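Local coordinates for protein Csc2 (Thermofilum pendens, PDB 4TXD) that probably binds CRISPR RNA as a Cas7-family subunit of the type I-D interference complex, and carries a bound zinc ion, at residues 21-26 with 250-255; 26-31 with 332-337. All coordinates share one frame; numbering follows the deposited sequence.

Contact 1 of 2, residues 21-26 with 250-255; sequences KRDVLA and LTEPEL
Leu25 laid over the carboxylate of Glu252 makes this a mixed apolar and charged contact, where the short N-terminal helix 24-27 meets the first turn of helix 252-263. The isobutyl group covers one face of the carboxylate: Leu25 CG lies 3.7 Å from Glu252 CD, almost directly above it, while Leu25 CD1 is 3.6 Å from Glu252 OE1. The two side chains approach from opposite directions. CG of Glu252 is anti to the backbone N (chi1 172°), and the chain continues extended, which carries the carboxylate outward over the leucine. One turn on, Leu255 brings CD2 to 4.3 Å from Leu25 CD2, adding an apolar patch beside the polar one.

Helix 252-263 connects strands 240-247 and 277-288, which flank strand 52-61 in the antiparallel sheet, a split beta-alpha-beta unit consistent with the RRM-type core of this protein. Its start is fixed by a capping box: Thr251 N donates to Glu254 OE1 (3.1 Å), reaching it from above the carboxylate plane, and Glu254 N returns a weak bond to Thr251 OG1.

Asp23, at the N-cap position of the other helix, crosses Glu252 at about a right angle, with Asp23 OD2 4.1 Å from Glu252 OE2. Arg34 forms salt bridges with both acids and is likely to offset the repulsion between them. Without the carboxylate, as with an alanine in place of Glu252, the branch of Leu25 would probably lose the group it packs on, and Arg34 would keep Asp23 but lose its second acidic partner.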
ATOM      1  N   LYS A  21      26.010   9.550   7.699  1.00 76.91           N
ATOM      2  CA  LYS A  21      25.401   8.255   7.989  1.00103.72           C
ATOM      3  C   LYS A  21      24.691   7.672   6.768  1.00111.41           C
ATOM      4  O   LYS A  21      24.874   8.146   5.643  1.00 94.33           O
ATOM      5  CB  LYS A  21      24.418   8.375   9.155  1.00 87.09           C
ATOM      6  CG  LYS A  21      25.073   8.680  10.489  1.00100.13           C
ATOM      7  CD  LYS A  21      24.035   8.783  11.595  1.00113.84           C
ATOM      8  CE  LYS A  21      24.683   9.059  12.942  1.00100.66           C
ATOM      9  NZ  LYS A  21      23.670   9.146  14.029  1.00106.59           N
ATOM     10  N   ARG A  22      23.876   6.645   7.004  1.00107.87           N
ATOM     11  CA  ARG A  22      23.185   5.935   5.931  1.00 88.79           C
ATOM     12  C   ARG A  22      22.165   6.819   5.215  1.00 88.49           C
ATOM     13  O   ARG A  22      21.472   7.620   5.844  1.00 92.37           O
ATOM     14  CB  ARG A  22      22.496   4.686   6.482  1.00 81.08           C
ATOM     15  CG  ARG A  22      21.775   3.876   5.419  1.00 81.23           C
ATOM     16  CD  ARG A  22      21.444   2.478   5.900  1.00 72.61           C
ATOM     17  NE  ARG A  22      21.057   1.616   4.787  1.00 76.59           N
ATOM     18  CZ  ARG A  22      21.920   0.974   4.007  1.00 82.03           C
ATOM     19  NH1 ARG A  22      23.225   1.097   4.216  1.00 88.59           N
ATOM     20  NH2 ARG A  22      21.482   0.215   3.013  1.00 75.74           N
ATOM     21  N   ASP A  23      22.073   6.667   3.896  1.00 68.04           N
ATOM     22  CA  ASP A  23      21.178   7.473   3.092  1.00 59.54           C
ATOM     23  C   ASP A  23      20.476   6.672   1.992  1.00 62.42           C
ATOM     24  O   ASP A  23      20.834   6.788   0.853  1.00 68.12           O
ATOM     25  CB  ASP A  23      21.963   8.622   2.485  1.00 50.19           C
ATOM     26  CG  ASP A  23      21.091   9.622   1.789  1.00 64.49           C
ATOM     27  OD1 ASP A  23      21.607  10.607   1.255  1.00 61.16           O
ATOM     28  OD2 ASP A  23      19.889   9.434   1.753  1.00 66.99           O
ATOM     29  N   VAL A  24      19.473   5.874   2.338  1.00 54.82           N
ATOM     30  CA  VAL A  24      18.856   4.909   1.422  1.00 56.05           C
ATOM     31  C   VAL A  24      18.348   5.554   0.126  1.00 44.47           C
ATOM     32  O   VAL A  24      18.427   4.948  -0.942  1.00 46.73           O
ATOM     33  CB  VAL A  24      17.690   4.154   2.100  1.00 52.14           C
ATOM     34  CG1 VAL A  24      17.044   3.184   1.129  1.00 49.27           C
ATOM     35  CG2 VAL A  24      18.180   3.399   3.322  1.00 52.00           C
ATOM     36  N   LEU A  25      17.862   6.769   0.197  1.00 42.07           N
ATOM     37  CA  LEU A  25      17.467   7.440  -1.013  1.00 41.11           C
ATOM     38  C   LEU A  25      18.641   7.596  -1.959  1.00 51.46           C
ATOM     39  O   LEU A  25      18.513   7.426  -3.136  1.00 40.93           O
ATOM     40  CB  LEU A  25      16.861   8.790  -0.715  1.00 42.18           C
ATOM     41  CG  LEU A  25      15.492   8.836  -0.062  1.00 48.38           C
ATOM     42  CD1 LEU A  25      14.931  10.230  -0.085  1.00 45.02           C
ATOM     43  CD2 LEU A  25      14.531   7.873  -0.711  1.00 40.55           C
ATOM     44  N   ALA A  26      19.794   7.949  -1.428  1.00 54.75           N
ATOM     45  CA  ALA A  26      20.968   8.136  -2.278  1.00 52.17           C
ATOM     46  C   ALA A  26      21.454   6.805  -2.840  1.00 45.81           C
ATOM     47  O   ALA A  26      21.945   6.744  -3.969  1.00 49.62           O
ATOM     48  CB  ALA A  26      22.080   8.821  -1.506  1.00 41.19           C
ATOM     49  N   LEU A 250       4.197  12.028   2.704  1.00 25.14           N
ATOM     50  CA  LEU A 250       4.994  11.062   3.438  1.00 22.43           C
ATOM     51  C   LEU A 250       6.356  11.633   3.802  1.00 22.67           C
ATOM     52  O   LEU A 250       6.897  12.479   3.090  1.00 25.11           O
ATOM     53  CB  LEU A 250       5.203   9.774   2.622  1.00 26.82           C
ATOM     54  CG  LEU A 250       3.970   8.978   2.195  1.00 25.08           C
ATOM     55  CD1 LEU A 250       4.415   7.675   1.572  1.00 23.17           C
ATOM     56  CD2 LEU A 250       3.063   8.717   3.394  1.00 21.65           C
ATOM     57  N   THR A 251       6.895  11.155   4.915  1.00 24.72           N
ATOM     58  CA  THR A 251       8.312  11.341   5.234  1.00 31.46           C
ATOM     59  C   THR A 251       9.158  10.311   4.492  1.00 32.79           C
ATOM     60  O   THR A 251       8.624   9.349   3.945  1.00 27.94           O
ATOM     61  CB  THR A 251       8.574  11.185   6.724  1.00 23.90           C
ATOM     62  OG1 THR A 251       8.247   9.849   7.106  1.00 25.29           O
ATOM     63  CG2 THR A 251       7.711  12.170   7.541  1.00 22.73           C
ATOM     64  N   GLU A 252      10.463  10.487   4.527  1.00 28.66           N
ATOM     65  CA  GLU A 252      11.390   9.569   3.940  1.00 26.92           C
ATOM     66  C   GLU A 252      11.204   8.133   4.380  1.00 26.79           C
ATOM     67  O   GLU A 252      11.044   7.296   3.553  1.00 30.99           O
ATOM     68  CB  GLU A 252      12.828  10.046   4.135  1.00 30.45           C
ATOM     69  CG  GLU A 252      13.887   9.059   3.721  1.00 35.64           C
ATOM     70  CD  GLU A 252      15.254   9.690   3.524  1.00 57.42           C
ATOM     71  OE1 GLU A 252      15.388  10.909   3.458  1.00 50.18           O
ATOM     72  OE2 GLU A 252      16.202   8.939   3.398  1.00 68.40           O
ATOM     73  N   PRO A 253      11.201   7.833   5.660  1.00 27.99           N
ATOM     74  CA  PRO A 253      11.046   6.416   6.007  1.00 23.85           C
ATOM     75  C   PRO A 253       9.661   5.835   5.709  1.00 32.67           C
ATOM     76  O   PRO A 253       9.526   4.623   5.508  1.00 24.40           O
ATOM     77  CB  PRO A 253      11.321   6.381   7.516  1.00 28.53           C
ATOM     78  CG  PRO A 253      11.126   7.764   7.986  1.00 24.23           C
ATOM     79  CD  PRO A 253      11.465   8.669   6.848  1.00 31.19           C
ATOM     80  N   GLU A 254       8.639   6.680   5.709  1.00 27.98           N
ATOM     81  CA  GLU A 254       7.302   6.218   5.356  1.00 24.02           C
ATOM     82  C   GLU A 254       7.270   5.818   3.875  1.00 23.20           C
ATOM     83  O   GLU A 254       6.756   4.748   3.512  1.00 25.32           O
ATOM     84  CB  GLU A 254       6.276   7.304   5.672  1.00 23.90           C
ATOM     85  CG  GLU A 254       6.098   7.514   7.178  1.00 23.92           C
ATOM     86  CD  GLU A 254       5.276   8.751   7.522  1.00 26.08           C
ATOM     87  OE1 GLU A 254       4.860   9.495   6.609  1.00 24.22           O
ATOM     88  OE2 GLU A 254       5.056   8.974   8.725  1.00 28.70           O
ATOM     89  N   LEU A 255       7.842   6.670   3.037  1.00 20.95           N
ATOM     90  CA  LEU A 255       7.946   6.390   1.616  1.00 27.63           C
ATOM     91  C   LEU A 255       8.723   5.108   1.336  1.00 33.11           C
ATOM     92  O   LEU A 255       8.262   4.241   0.595  1.00 24.75           O
ATOM     93  CB  LEU A 255       8.616   7.544   0.880  1.00 28.86           C
ATOM     94  CG  LEU A 255       8.941   7.136  -0.565  1.00 35.00           C
ATOM     95  CD1 LEU A 255       7.870   7.630  -1.503  1.00 31.25           C
ATOM     96  CD2 LEU A 255      10.294   7.629  -0.988  1.00 37.73           C
TER

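Contact 2 of 2, residues 26-31 with 332-337; sequences AELGLG and LAAVDH
The carboxylate of Glu27 is the flat group here, and the methyl of Ala334 meets it at one oxygen, off toward one face: Ala334 CB lies 3.6 Å from Glu27 OE2, about 36° out of the carboxylate plane. Glu27 OE1 is turned away from the methyl. CG of Glu27 stands anti to its carbonyl carbon (chi1 -58°), and the remainder of the side chain is extended, which carries the acid across from one helix end to the other.

Leu28 supplies the apolar half. Its CA-CB bond does not aim at the opposite segment, yet the branch end swings round until Leu28 CD2 is 4.5 Å from Ala334 CB, a loose touch; seen from the methyl, the carboxylate oxygen and the leucine branch lie at roughly a right angle. Leu28 also packs on Lys330 and Leu331.

What meets, then, is the C-terminal end of helix 24-27, where Leu28 is the first residue to leave helical geometry, and the last turn of helix 328-334. The CA atoms of Glu27 and Ala334 are 7.5 Å apart, a spacing that the small alanine side chain probably allows.

Arg22 NH2 forms a salt bridge with Glu27 OE2 and also donates to the carbonyl oxygen of Ala334. The acid touches Ala334 by van der Waals contact alone; the polar tie probably runs through this poorly ordered arginine, and may be a mobile one.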
ATOM      1  N   ALA A  26      19.794   7.949  -1.428  1.00 54.75           N
ATOM      2  CA  ALA A  26      20.968   8.136  -2.278  1.00 52.17           C
ATOM      3  C   ALA A  26      21.454   6.805  -2.840  1.00 45.81           C
ATOM      4  O   ALA A  26      21.945   6.744  -3.969  1.00 49.62           O
ATOM      5  CB  ALA A  26      22.080   8.821  -1.506  1.00 41.19           C
ATOM      6  N   GLU A  27      21.321   5.747  -2.043  1.00 35.16           N
ATOM      7  CA  GLU A  27      21.693   4.401  -2.465  1.00 46.21           C
ATOM      8  C   GLU A  27      20.860   3.959  -3.663  1.00 60.57           C
ATOM      9  O   GLU A  27      21.371   3.351  -4.606  1.00 58.92           O
ATOM     10  CB  GLU A  27      21.527   3.415  -1.310  1.00 45.29           C
ATOM     11  CG  GLU A  27      22.345   3.793  -0.085  1.00 66.83           C
ATOM     12  CD  GLU A  27      22.424   2.683   0.947  1.00 68.40           C
ATOM     13  OE1 GLU A  27      22.932   2.946   2.055  1.00 69.13           O
ATOM     14  OE2 GLU A  27      21.984   1.553   0.648  1.00 78.13           O
ATOM     15  N   LEU A  28      19.570   4.266  -3.611  1.00 50.79           N
ATOM     16  CA  LEU A  28      18.693   4.105  -4.759  1.00 48.95           C
ATOM     17  C   LEU A  28      18.885   5.370  -5.584  1.00 47.12           C
ATOM     18  O   LEU A  28      19.620   6.251  -5.179  1.00 56.23           O
ATOM     19  CB  LEU A  28      17.250   3.892  -4.303  1.00 40.14           C
ATOM     20  CG  LEU A  28      17.207   2.886  -3.138  1.00 35.37           C
ATOM     21  CD1 LEU A  28      15.865   2.826  -2.439  1.00 46.46           C
ATOM     22  CD2 LEU A  28      17.603   1.501  -3.630  1.00 46.89           C
ATOM     23  N   GLY A  29      18.269   5.497  -6.743  1.00 52.70           N
ATOM     24  CA  GLY A  29      18.556   6.696  -7.513  1.00 56.74           C
ATOM     25  C   GLY A  29      17.768   7.917  -7.079  1.00 41.08           C
ATOM     26  O   GLY A  29      17.608   8.859  -7.857  1.00 35.22           O
ATOM     27  N   LEU A  30      17.313   7.907  -5.844  1.00 42.51           N
ATOM     28  CA  LEU A  30      16.148   8.666  -5.448  1.00 41.02           C
ATOM     29  C   LEU A  30      16.340   9.955  -4.688  1.00 44.55           C
ATOM     30  O   LEU A  30      15.409  10.469  -4.134  1.00 41.84           O
ATOM     31  CB  LEU A  30      15.187   7.776  -4.684  1.00 36.50           C
ATOM     32  CG  LEU A  30      14.794   6.505  -5.404  1.00 42.68           C
ATOM     33  CD1 LEU A  30      13.677   5.804  -4.692  1.00 35.78           C
ATOM     34  CD2 LEU A  30      14.425   6.843  -6.826  1.00 38.68           C
ATOM     35  N   GLY A  31      17.538  10.488  -4.694  1.00 41.90           N
ATOM     36  CA  GLY A  31      17.812  11.697  -3.972  1.00 37.72           C
ATOM     37  C   GLY A  31      16.981  12.900  -4.323  1.00 39.07           C
ATOM     38  O   GLY A  31      16.710  13.701  -3.470  1.00 41.00           O
ATOM     39  N   LEU A 332      15.249  -3.977  -2.151  1.00 28.18           N
ATOM     40  CA  LEU A 332      15.115  -5.098  -1.225  1.00 27.11           C
ATOM     41  C   LEU A 332      16.341  -5.276  -0.317  1.00 38.41           C
ATOM     42  O   LEU A 332      16.220  -5.712   0.832  1.00 32.27           O
ATOM     43  CB  LEU A 332      14.870  -6.398  -1.999  1.00 28.41           C
ATOM     44  CG  LEU A 332      13.528  -6.533  -2.744  1.00 38.31           C
ATOM     45  CD1 LEU A 332      13.502  -7.761  -3.651  1.00 28.99           C
ATOM     46  CD2 LEU A 332      12.372  -6.592  -1.758  1.00 35.68           C
ATOM     47  N   ALA A 333      17.515  -4.943  -0.840  1.00 43.84           N
ATOM     48  CA  ALA A 333      18.754  -5.158  -0.101  1.00 45.82           C
ATOM     49  C   ALA A 333      19.080  -3.982   0.821  1.00 45.95           C
ATOM     50  O   ALA A 333      19.685  -4.164   1.877  1.00 52.42           O
ATOM     51  CB  ALA A 333      19.907  -5.411  -1.070  1.00 36.23           C
ATOM     52  N   ALA A 334      18.669  -2.782   0.421  1.00 41.05           N
ATOM     53  CA  ALA A 334      19.032  -1.563   1.147  1.00 44.31           C
ATOM     54  C   ALA A 334      18.191  -1.362   2.405  1.00 40.76           C
ATOM     55  O   ALA A 334      18.442  -0.456   3.200  1.00 41.75           O
ATOM     56  CB  ALA A 334      18.900  -0.350   0.237  1.00 44.45           C
ATOM     57  N   VAL A 335      17.185  -2.208   2.574  1.00 39.46           N
ATOM     58  CA  VAL A 335      16.292  -2.115   3.714  1.00 34.76           C
ATOM     59  C   VAL A 335      16.305  -3.416   4.469  1.00 26.86           C
ATOM     60  O   VAL A 335      16.041  -4.482   3.904  1.00 38.36           O
ATOM     61  CB  VAL A 335      14.835  -1.800   3.289  1.00 29.58           C
ATOM     62  CG1 VAL A 335      13.908  -1.881   4.491  1.00 32.50           C
ATOM     63  CG2 VAL A 335      14.757  -0.447   2.618  1.00 33.76           C
ATOM     64  N   ASP A 336      16.615  -3.340   5.755  1.00 30.40           N
ATOM     65  CA  ASP A 336      16.593  -4.517   6.602  1.00 30.18           C
ATOM     66  C   ASP A 336      15.597  -4.276   7.718  1.00 34.24           C
ATOM     67  O   ASP A 336      15.908  -3.601   8.706  1.00 33.20           O
ATOM     68  CB  ASP A 336      17.996  -4.812   7.150  1.00 28.22           C
ATOM     69  CG  ASP A 336      18.031  -5.986   8.107  1.00 34.97           C
ATOM     70  OD1 ASP A 336      17.029  -6.728   8.234  1.00 34.46           O
ATOM     71  OD2 ASP A 336      19.101  -6.182   8.728  1.00 47.10           O
ATOM     72  N   HIS A 337      14.398  -4.828   7.558  1.00 33.39           N
ATOM     73  CA  HIS A 337      13.322  -4.581   8.514  1.00 34.79           C
ATOM     74  C   HIS A 337      13.532  -5.393   9.780  1.00 30.41           C
ATOM     75  O   HIS A 337      12.770  -5.272  10.731  1.00 30.21           O
ATOM     76  CB  HIS A 337      11.950  -4.893   7.896  1.00 34.54           C
ATOM     77  CG  HIS A 337      11.657  -6.357   7.773  1.00 29.48           C
ATOM     78  ND1 HIS A 337      12.077  -7.113   6.698  1.00 30.39           N
ATOM     79  CD2 HIS A 337      10.991  -7.205   8.594  1.00 27.47           C
ATOM     80  CE1 HIS A 337      11.677  -8.361   6.859  1.00 26.09           C
ATOM     81  NE2 HIS A 337      11.012  -8.444   7.999  1.00 30.79           N
TER

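How the contacts relate
Starting from the N terminus, the chain enters helix 24-27, whose first half serves contact 1 and whose end serves contact 2, with Ala26 belonging to both segments. Contact 1 then closes a loop across 223 intervening residues, at helix 252-263; contact 2 closes a longer one, across 300, at helix 328-334. Because the segments alternate along the sequence, the two loops cross instead of nesting. Their centres lie about 8 Å apart. A probable hydrogen bond joins Leu30 N to Leu25 O at 3.0 Å, and Val24 CG2 packs against Ala334 O. Together they tie the N-terminal arm to two helices distant in sequence, well away from the zinc site.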